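Long-range contacts in type I site-specific restriction-modification system, R (Restriction) subunit (Vibrio vulnificus, PDB 3H1T), which probably acts as the ATP-driven DNA translocation and cleavage subunit of a type I restriction enzyme, here as a fragment lacking its C-terminal part: residues Tyr360-Gly365 with Asp569-Pro574; Ala89-Lys94 with Tyr120-His125; Ile218-Trp223 with Thr257-Ala262. One frame throughout, in Å; residues are numbered along the deposited sequence.

From the N terminus, contact 2 comes first: A89-K94 and Y120-H125 lie side by side in the N-terminal domain, probably the nuclease, closing the helical crossover between two strands of its mixed sheet. Contact 3 follows, entirely within the first RecA-like domain, where T257-A262 folds back onto helix 211-224. Contact 1 closes last and spans the longest loop, bringing Y360-G365 at the end of the first RecA-like domain to D569-P574, just ahead of a strand of the second. The three loops run in series, with neither nesting nor crossing. They are also separate in space, the nearest atoms of contacts 1 and 3 being about 13 Å apart.

Contact 1 of 3, residues Tyr360-Gly365 with Asp569-Pro574; sequences YSLRQG and DFDGYP
F570 meets S361, L362 and R363 with both its carbonyl and its ring, and the backbone bonds come first. Its O, near the C-terminal end of helix 568-571, accepts from two successive amides in the first turn of helix 362-368. The bond from R363 N is 2.8 Å to F570 O, with an angle of 151° at the hydrogen; L362 N reaches the same oxygen at 3.0 Å, but the bend there makes that bond weak. Within its own segment, S361 is the N-cap: its OG accepts from Q364 N at 3.0 Å.

The ring of F570 carries the side-chain packing. Its CG is anti to the backbone N (chi1 -165°), which swings the ring back over the start of the other helix although CB sets off away from it. S361 CB makes a CH-pi contact over one face, 3.9 Å from the ring centroid, and L362 N lies above the same face, toward the rim. Further along, L362 CD2 rests 3.9 Å from D571 CB. The polar end of D571 is engaged elsewhere, in a salt bridge with K534.

R363 supplies the outer contacts. Its CG packs 3.8 Å from G572 CA, where the chain leaves the helix with positive phi, and a bend at chi3 (92°) carries the guanidinium back, placing NH1 2.7 Å from D569 O.

Helix 362-368 follows the edge strand 358-360 of the first RecA-like sheet, and helix 568-571 precedes strand 576-582 of the second, so the contact joins the two motor domains near their linker. The chemistry is that of a helix C-terminal end set against a helix N-terminal end: F570 O meets the amides of L362 and R363, a pairing whose electrostatics are probably favourable for both helices.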
loop_
_atom_site.group_PDB
_atom_site.type_symbol
_atom_site.label_atom_id
_atom_site.label_comp_id
_atom_site.label_asym_id
_atom_site.label_seq_id
_atom_site.Cartn_x
_atom_site.Cartn_y
_atom_site.Cartn_z
ATOM N N TYR A 360 2.001 -3.314 5.507
ATOM C CA TYR A 360 2.942 -2.609 4.641
ATOM C C TYR A 360 2.571 -1.147 4.813
ATOM O O TYR A 360 1.595 -0.683 4.229
ATOM C CB TYR A 360 2.801 -3.017 3.169
ATOM C CG TYR A 360 3.936 -2.480 2.314
ATOM C CD1 TYR A 360 5.246 -2.930 2.494
ATOM C CD2 TYR A 360 3.717 -1.470 1.378
ATOM C CE1 TYR A 360 6.309 -2.385 1.755
ATOM C CE2 TYR A 360 4.768 -0.921 0.641
ATOM C CZ TYR A 360 6.062 -1.380 0.836
ATOM O OH TYR A 360 7.103 -0.824 0.130
ATOM N N SER A 361 3.357 -0.418 5.605
ATOM C CA SER A 361 3.090 0.985 5.907
ATOM C C SER A 361 3.475 1.996 4.844
ATOM O O SER A 361 4.039 1.658 3.811
ATOM C CB SER A 361 3.773 1.378 7.220
ATOM O OG SER A 361 5.179 1.441 7.089
ATOM N N LEU A 362 3.145 3.251 5.128
ATOM C CA LEU A 362 3.480 4.358 4.245
ATOM C C LEU A 362 4.981 4.542 4.401
ATOM O O LEU A 362 5.696 4.841 3.448
ATOM C CB LEU A 362 2.732 5.619 4.687
ATOM C CG LEU A 362 3.142 6.943 4.037
ATOM C CD1 LEU A 362 3.142 6.796 2.533
ATOM C CD2 LEU A 362 2.180 8.045 4.461
ATOM N N ARG A 363 5.432 4.359 5.637
ATOM C CA ARG A 363 6.831 4.461 6.018
ATOM C C ARG A 363 7.682 3.502 5.183
ATOM O O ARG A 363 8.689 3.896 4.616
ATOM C CB ARG A 363 6.961 4.122 7.505
ATOM C CG ARG A 363 8.309 4.414 8.123
ATOM C CD ARG A 363 8.373 4.055 9.603
ATOM N NE ARG A 363 8.860 2.700 9.863
ATOM C CZ ARG A 363 8.122 1.590 9.813
ATOM N NH1 ARG A 363 6.829 1.642 9.510
ATOM N NH2 ARG A 363 8.680 0.417 10.076
ATOM N N GLN A 364 7.279 2.239 5.113
ATOM C CA GLN A 364 8.028 1.253 4.339
ATOM C C GLN A 364 7.945 1.567 2.845
ATOM O O GLN A 364 8.948 1.488 2.141
ATOM C CB GLN A 364 7.498 -0.161 4.602
ATOM C CG GLN A 364 8.525 -1.238 4.343
ATOM C CD GLN A 364 8.197 -2.556 5.022
ATOM O OE1 GLN A 364 7.562 -2.588 6.077
ATOM N NE2 GLN A 364 8.651 -3.654 4.428
ATOM N N GLY A 365 6.753 1.917 2.368
ATOM C CA GLY A 365 6.590 2.263 0.973
ATOM C C GLY A 365 7.516 3.395 0.556
ATOM O O GLY A 365 8.184 3.307 -0.481
ATOM N N ASP A 569 5.117 6.048 13.214
ATOM C CA ASP A 569 5.215 4.601 13.083
ATOM C C ASP A 569 4.708 4.126 11.734
ATOM O O ASP A 569 5.361 3.329 11.077
ATOM C CB ASP A 569 4.452 3.906 14.210
ATOM C CG ASP A 569 5.121 4.087 15.558
ATOM O OD1 ASP A 569 6.318 4.444 15.579
ATOM O OD2 ASP A 569 4.472 3.868 16.603
ATOM N N PHE A 570 3.555 4.623 11.311
ATOM C CA PHE A 570 2.999 4.225 10.031
ATOM C C PHE A 570 3.455 5.129 8.883
ATOM O O PHE A 570 3.656 4.654 7.757
ATOM C CB PHE A 570 1.466 4.216 10.090
ATOM C CG PHE A 570 0.822 3.496 8.941
ATOM C CD1 PHE A 570 0.746 2.104 8.932
ATOM C CD2 PHE A 570 0.325 4.202 7.856
ATOM C CE1 PHE A 570 0.188 1.435 7.864
ATOM C CE2 PHE A 570 -0.240 3.533 6.778
ATOM C CZ PHE A 570 -0.305 2.147 6.786
ATOM N N ASP A 571 3.638 6.418 9.161
ATOM C CA ASP A 571 4.031 7.355 8.110
ATOM C C ASP A 571 5.494 7.761 8.072
ATOM O O ASP A 571 5.953 8.260 7.050
ATOM C CB ASP A 571 3.217 8.654 8.188
ATOM C CG ASP A 571 1.775 8.427 8.582
ATOM O OD1 ASP A 571 1.207 7.364 8.213
ATOM O OD2 ASP A 571 1.209 9.323 9.255
ATOM N N GLY A 572 6.228 7.547 9.161
ATOM C CA GLY A 572 7.610 7.991 9.182
ATOM C C GLY A 572 7.520 9.501 9.369
ATOM O O GLY A 572 6.419 10.019 9.527
ATOM N N TYR A 573 8.643 10.212 9.365
ATOM C CA TYR A 573 8.628 11.669 9.535
ATOM C C TYR A 573 8.700 12.322 8.164
ATOM O O TYR A 573 9.154 11.709 7.195
ATOM C CB TYR A 573 9.815 12.149 10.395
ATOM C CG TYR A 573 9.818 11.606 11.812
ATOM C CD1 TYR A 573 10.458 10.404 12.126
ATOM C CD2 TYR A 573 9.129 12.264 12.832
ATOM C CE1 TYR A 573 10.410 9.872 13.418
ATOM C CE2 TYR A 573 9.071 11.737 14.123
ATOM C CZ TYR A 573 9.711 10.540 14.404
ATOM O OH TYR A 573 9.630 10.010 15.665
ATOM N N PRO A 574 8.236 13.572 8.049
ATOM C CA PRO A 574 8.324 14.177 6.720
ATOM C C PRO A 574 9.728 14.710 6.454
ATOM O O PRO A 574 10.483 14.983 7.388
ATOM C CB PRO A 574 7.277 15.279 6.783
ATOM C CG PRO A 574 7.394 15.735 8.186
ATOM C CD PRO A 574 7.441 14.422 8.957
#

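Contact 2 of 3, residues Ala89-Lys94 with Tyr120-His125; sequences AVVEAK and YSTNGH
T122 lays its CG2 against V91 CG1, 3.6 Å away, across two neighbouring parallel strands of a beta-alpha-beta crossover: strand 86-93, helix 104-114, strand 118-122. On the same face Y120, with CG anti to its carbonyl carbon (chi1 -57°), runs back along the other strand. There its ring edge takes A89 CB in plane, 3.8 Å from CE2, while V91 CG2 packs against Y120 CB. The Y120 hydroxyl bonds to E129.

The backbones are laced in parallel register: Y120 N gives to V90 O, E92 N to Y120 O at 2.8 Å, and T122 N to E92 O. A weak fourth bond, from K94 N to T122 O, closes the ladder where the strands end.

E92 and S121 turn to the opposite face, where helix 104-114 covers E92. With D77 on the adjacent strand, E92 and K94 have the spacing of a PD-(D/E)xK nuclease motif, consistent with the cleavage domain expected here; K94 NZ and E92 OE1 form a long salt bridge of 3.8 Å. Past the strand, T122 OG1, which also bonds to E126 O, accepts from G124 N at 3.0 Å in an ST turn.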
loop_
_atom_site.group_PDB
_atom_site.type_symbol
_atom_site.label_atom_id
_atom_site.label_comp_id
_atom_site.label_asym_id
_atom_site.label_seq_id
_atom_site.Cartn_x
_atom_site.Cartn_y
_atom_site.Cartn_z
ATOM N N ALA A 89 14.276 -18.737 1.393
ATOM C CA ALA A 89 15.428 -18.392 2.237
ATOM C C ALA A 89 16.299 -17.277 1.660
ATOM O O ALA A 89 16.154 -16.881 0.505
ATOM C CB ALA A 89 16.296 -19.634 2.509
ATOM N N VAL A 90 17.222 -16.780 2.469
ATOM C CA VAL A 90 18.096 -15.715 2.008
ATOM C C VAL A 90 19.516 -15.885 2.551
ATOM O O VAL A 90 19.709 -16.399 3.654
ATOM C CB VAL A 90 17.491 -14.329 2.399
ATOM C CG1 VAL A 90 17.539 -14.122 3.907
ATOM C CG2 VAL A 90 18.200 -13.226 1.641
ATOM N N VAL A 91 20.504 -15.466 1.768
ATOM C CA VAL A 91 21.894 -15.616 2.165
ATOM C C VAL A 91 22.719 -14.333 2.118
ATOM O O VAL A 91 22.633 -13.555 1.173
ATOM C CB VAL A 91 22.621 -16.644 1.246
ATOM C CG1 VAL A 91 24.043 -16.905 1.756
ATOM C CG2 VAL A 91 21.830 -17.933 1.194
ATOM N N GLU A 92 23.533 -14.120 3.138
ATOM C CA GLU A 92 24.418 -12.967 3.171
ATOM C C GLU A 92 25.820 -13.556 3.011
ATOM O O GLU A 92 26.254 -14.360 3.831
ATOM C CB GLU A 92 24.302 -12.217 4.505
ATOM C CG GLU A 92 23.855 -10.753 4.425
ATOM C CD GLU A 92 24.741 -9.868 3.549
ATOM O OE1 GLU A 92 25.922 -9.648 3.894
ATOM O OE2 GLU A 92 24.238 -9.386 2.510
ATOM N N ALA A 93 26.524 -13.178 1.956
ATOM C CA ALA A 93 27.858 -13.714 1.750
ATOM C C ALA A 93 28.878 -12.679 2.175
ATOM O O ALA A 93 28.587 -11.485 2.211
ATOM C CB ALA A 93 28.060 -14.091 0.277
ATOM N N LYS A 94 30.063 -13.141 2.535
ATOM C CA LYS A 94 31.127 -12.260 2.951
ATOM C C LYS A 94 32.410 -12.877 2.426
ATOM O O LYS A 94 32.437 -14.056 2.080
ATOM C CB LYS A 94 31.166 -12.146 4.479
ATOM C CG LYS A 94 30.085 -11.231 5.051
ATOM C CD LYS A 94 30.357 -9.758 4.713
ATOM C CE LYS A 94 29.131 -8.850 4.923
ATOM N NZ LYS A 94 28.653 -8.750 6.331
ATOM N N TYR A 120 20.764 -17.243 6.212
ATOM C CA TYR A 120 22.124 -17.767 6.230
ATOM C C TYR A 120 23.203 -16.721 6.076
ATOM O O TYR A 120 23.069 -15.765 5.336
ATOM C CB TYR A 120 22.294 -18.794 5.115
ATOM C CG TYR A 120 21.301 -19.910 5.216
ATOM C CD1 TYR A 120 21.553 -21.012 6.036
ATOM C CD2 TYR A 120 20.067 -19.820 4.578
ATOM C CE1 TYR A 120 20.592 -21.998 6.221
ATOM C CE2 TYR A 120 19.090 -20.793 4.757
ATOM C CZ TYR A 120 19.355 -21.876 5.584
ATOM O OH TYR A 120 18.368 -22.799 5.791
ATOM N N SER A 121 24.289 -16.912 6.793
ATOM C CA SER A 121 25.422 -16.040 6.684
ATOM C C SER A 121 26.543 -17.006 6.334
ATOM O O SER A 121 26.663 -18.065 6.948
ATOM C CB SER A 121 25.672 -15.334 8.012
ATOM O OG SER A 121 26.785 -14.493 7.887
ATOM N N THR A 122 27.359 -16.664 5.344
ATOM C CA THR A 122 28.431 -17.548 4.950
ATOM C C THR A 122 29.635 -16.786 4.461
ATOM O O THR A 122 29.508 -15.669 3.964
ATOM C CB THR A 122 27.982 -18.484 3.827
ATOM O OG1 THR A 122 29.096 -19.270 3.383
ATOM C CG2 THR A 122 27.436 -17.669 2.660
ATOM N N ASN A 123 30.806 -17.400 4.614
ATOM C CA ASN A 123 32.055 -16.813 4.160
ATOM C C ASN A 123 32.720 -17.795 3.214
ATOM O O ASN A 123 33.933 -17.753 3.015
ATOM C CB ASN A 123 32.976 -16.495 5.352
ATOM C CG ASN A 123 33.314 -17.726 6.201
ATOM O OD1 ASN A 123 32.789 -18.818 5.996
ATOM N ND2 ASN A 123 34.199 -17.533 7.171
ATOM N N GLY A 124 31.914 -18.668 2.618
ATOM C CA GLY A 124 32.462 -19.655 1.710
ATOM C C GLY A 124 32.716 -20.995 2.383
ATOM O O GLY A 124 32.060 -21.994 2.062
ATOM N N HIS A 125 33.647 -21.041 3.333
ATOM C CA HIS A 125 33.908 -22.309 3.995
ATOM C C HIS A 125 32.959 -22.590 5.136
ATOM O O HIS A 125 32.684 -23.744 5.424
ATOM C CB HIS A 125 35.368 -22.432 4.462
ATOM C CG HIS A 125 35.880 -21.256 5.229
ATOM N ND1 HIS A 125 36.275 -20.085 4.617
ATOM C CD2 HIS A 125 36.153 -21.104 6.549
ATOM C CE1 HIS A 125 36.776 -19.265 5.526
ATOM N NE2 HIS A 125 36.715 -19.859 6.706
#

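Contact 3 of 3, residues Ile218-Trp223 with Thr257-Ala262; sequences ISWKLW and TPFGDA
F259 pushes its ring against W220 and W223 of helix 211-224, and the three form an aromatic cluster. Both pairs are T-shaped, but F259 plays a different part in each. To W223 it offers its edge: CE1 stands over one face of the indole, 3.4 Å from CE3, and the planes of the two six-membered rings meet at 64°. From W220 it receives an edge, the CE3 side of the indole facing the phenyl face with centroids 5.4 Å apart and planes at 70°. The far end of the phenyl, CZ, stops 3.8 Å from S219 CB.

Around this core the loop adds smaller contacts. P258 O lies near the plane of the W220 indole at its edge, 3.5 Å from CZ3, and P258 CB touches the same carbon. A262 CB approaches W223 CZ2 at 4.1 Å.

Both tryptophans hold CG anti to the backbone N. They reach F259 from two directions because they sit three residues apart on the helix and their rings are turned in opposite senses about the CB-CG bond. Outer partners help to position them: H172 meets W220 edge-to-face, K235 makes a cation-pi contact with W223, and E276 takes a weak hydrogen bond from W223 NE1.

Helix 211-224 is the one that follows the P-loop of the first RecA-like domain. S219 touches strand 305-308 of the parallel sheet, W223 rests on I277 of strand 277-281, and A262 pairs through its backbone with E276 and I277. The loop leading into edge strand 263-265 is thus pinned to helix 211-224 by F259, which also touches strand 277-281.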
loop_
_atom_site.group_PDB
_atom_site.type_symbol
_atom_site.label_atom_id
_atom_site.label_comp_id
_atom_site.label_asym_id
_atom_site.label_seq_id
_atom_site.Cartn_x
_atom_site.Cartn_y
_atom_site.Cartn_z
ATOM N N ILE A 218 -4.576 -13.943 -4.742
ATOM C CA ILE A 218 -5.038 -14.890 -3.733
ATOM C C ILE A 218 -6.140 -15.712 -4.411
ATOM O O ILE A 218 -6.147 -16.943 -4.363
ATOM C CB ILE A 218 -5.638 -14.162 -2.502
ATOM C CG1 ILE A 218 -4.539 -13.397 -1.739
ATOM C CG2 ILE A 218 -6.296 -15.173 -1.572
ATOM C CD1 ILE A 218 -5.071 -12.482 -0.629
ATOM N N SER A 219 -7.061 -15.001 -5.060
ATOM C CA SER A 219 -8.182 -15.612 -5.771
ATOM C C SER A 219 -7.677 -16.575 -6.834
ATOM O O SER A 219 -8.134 -17.713 -6.918
ATOM C CB SER A 219 -9.031 -14.537 -6.450
ATOM O OG SER A 219 -9.312 -13.482 -5.549
ATOM N N TRP A 220 -6.732 -16.124 -7.647
ATOM C CA TRP A 220 -6.208 -16.983 -8.692
ATOM C C TRP A 220 -5.558 -18.237 -8.099
ATOM O O TRP A 220 -5.873 -19.357 -8.509
ATOM C CB TRP A 220 -5.217 -16.204 -9.565
ATOM C CG TRP A 220 -4.708 -16.981 -10.729
ATOM C CD1 TRP A 220 -3.503 -17.605 -10.830
ATOM C CD2 TRP A 220 -5.381 -17.203 -11.975
ATOM N NE1 TRP A 220 -3.376 -18.199 -12.059
ATOM C CE2 TRP A 220 -4.514 -17.968 -12.784
ATOM C CE3 TRP A 220 -6.632 -16.831 -12.485
ATOM C CZ2 TRP A 220 -4.852 -18.365 -14.084
ATOM C CZ3 TRP A 220 -6.970 -17.227 -13.781
ATOM C CH2 TRP A 220 -6.080 -17.988 -14.563
ATOM N N LYS A 221 -4.677 -18.059 -7.117
ATOM C CA LYS A 221 -4.009 -19.197 -6.493
ATOM C C LYS A 221 -5.010 -20.251 -6.016
ATOM O O LYS A 221 -4.919 -21.416 -6.407
ATOM C CB LYS A 221 -3.124 -18.739 -5.317
ATOM C CG LYS A 221 -1.731 -18.251 -5.723
ATOM C CD LYS A 221 -0.886 -17.803 -4.530
ATOM C CE LYS A 221 -0.499 -18.958 -3.606
ATOM N NZ LYS A 221 0.500 -19.885 -4.196
ATOM N N LEU A 222 -5.967 -19.844 -5.186
ATOM C CA LEU A 222 -6.965 -20.773 -4.666
ATOM C C LEU A 222 -7.938 -21.295 -5.726
ATOM O O LEU A 222 -8.332 -22.459 -5.678
ATOM C CB LEU A 222 -7.748 -20.110 -3.538
ATOM C CG LEU A 222 -6.971 -19.804 -2.258
ATOM C CD1 LEU A 222 -7.634 -18.654 -1.528
ATOM C CD2 LEU A 222 -6.908 -21.043 -1.396
ATOM N N TRP A 223 -8.315 -20.452 -6.684
ATOM C CA TRP A 223 -9.254 -20.866 -7.727
ATOM C C TRP A 223 -8.671 -21.951 -8.631
ATOM O O TRP A 223 -9.151 -23.087 -8.669
ATOM C CB TRP A 223 -9.656 -19.664 -8.588
ATOM C CG TRP A 223 -10.676 -19.994 -9.641
ATOM C CD1 TRP A 223 -11.975 -20.387 -9.441
ATOM C CD2 TRP A 223 -10.493 -19.927 -11.059
ATOM N NE1 TRP A 223 -12.608 -20.565 -10.648
ATOM C CE2 TRP A 223 -11.719 -20.290 -11.657
ATOM C CE3 TRP A 223 -9.410 -19.597 -11.885
ATOM C CZ2 TRP A 223 -11.891 -20.328 -13.047
ATOM C CZ3 TRP A 223 -9.584 -19.634 -13.270
ATOM C CH2 TRP A 223 -10.815 -19.997 -13.832
ATOM N N THR A 257 -9.479 -9.846 -15.777
ATOM C CA THR A 257 -9.815 -10.438 -17.068
ATOM C C THR A 257 -9.424 -11.918 -17.202
ATOM O O THR A 257 -10.116 -12.693 -17.862
ATOM C CB THR A 257 -9.158 -9.633 -18.202
ATOM O OG1 THR A 257 -9.507 -8.246 -18.041
ATOM C CG2 THR A 257 -9.673 -10.120 -19.561
ATOM N N PRO A 258 -8.303 -12.330 -16.573
ATOM C CA PRO A 258 -7.848 -13.723 -16.621
ATOM C C PRO A 258 -8.912 -14.730 -16.177
ATOM O O PRO A 258 -8.819 -15.929 -16.464
ATOM C CB PRO A 258 -6.650 -13.709 -15.688
ATOM C CG PRO A 258 -6.027 -12.405 -16.030
ATOM C CD PRO A 258 -7.233 -11.474 -16.021
ATOM N N PHE A 259 -9.900 -14.236 -15.444
ATOM C CA PHE A 259 -10.989 -15.062 -14.932
ATOM C C PHE A 259 -12.107 -15.249 -15.957
ATOM O O PHE A 259 -12.622 -16.359 -16.128
ATOM C CB PHE A 259 -11.554 -14.440 -13.661
ATOM C CG PHE A 259 -10.799 -14.809 -12.426
ATOM C CD1 PHE A 259 -10.822 -16.116 -11.957
ATOM C CD2 PHE A 259 -10.090 -13.849 -11.710
ATOM C CE1 PHE A 259 -10.155 -16.469 -10.779
ATOM C CE2 PHE A 259 -9.415 -14.189 -10.527
ATOM C CZ PHE A 259 -9.451 -15.503 -10.061
ATOM N N GLY A 260 -12.465 -14.151 -16.619
ATOM C CA GLY A 260 -13.493 -14.141 -17.637
ATOM C C GLY A 260 -14.491 -15.276 -17.718
ATOM O O GLY A 260 -14.138 -16.449 -17.896
ATOM N N ASP A 261 -15.759 -14.900 -17.579
ATOM C CA ASP A 261 -16.881 -15.821 -17.680
ATOM C C ASP A 261 -17.057 -16.666 -16.450
ATOM O O ASP A 261 -18.014 -17.447 -16.341
ATOM C CB ASP A 261 -16.723 -16.670 -18.932
ATOM C CG ASP A 261 -16.745 -15.821 -20.200
ATOM O OD1 ASP A 261 -16.045 -14.778 -20.232
ATOM O OD2 ASP A 261 -17.473 -16.198 -21.159
ATOM N N ALA A 262 -16.119 -16.522 -15.526
ATOM C CA ALA A 262 -16.214 -17.180 -14.236
ATOM C C ALA A 262 -16.693 -15.957 -13.442
ATOM O O ALA A 262 -17.321 -16.046 -12.387
ATOM C CB ALA A 262 -14.829 -17.628 -13.782
#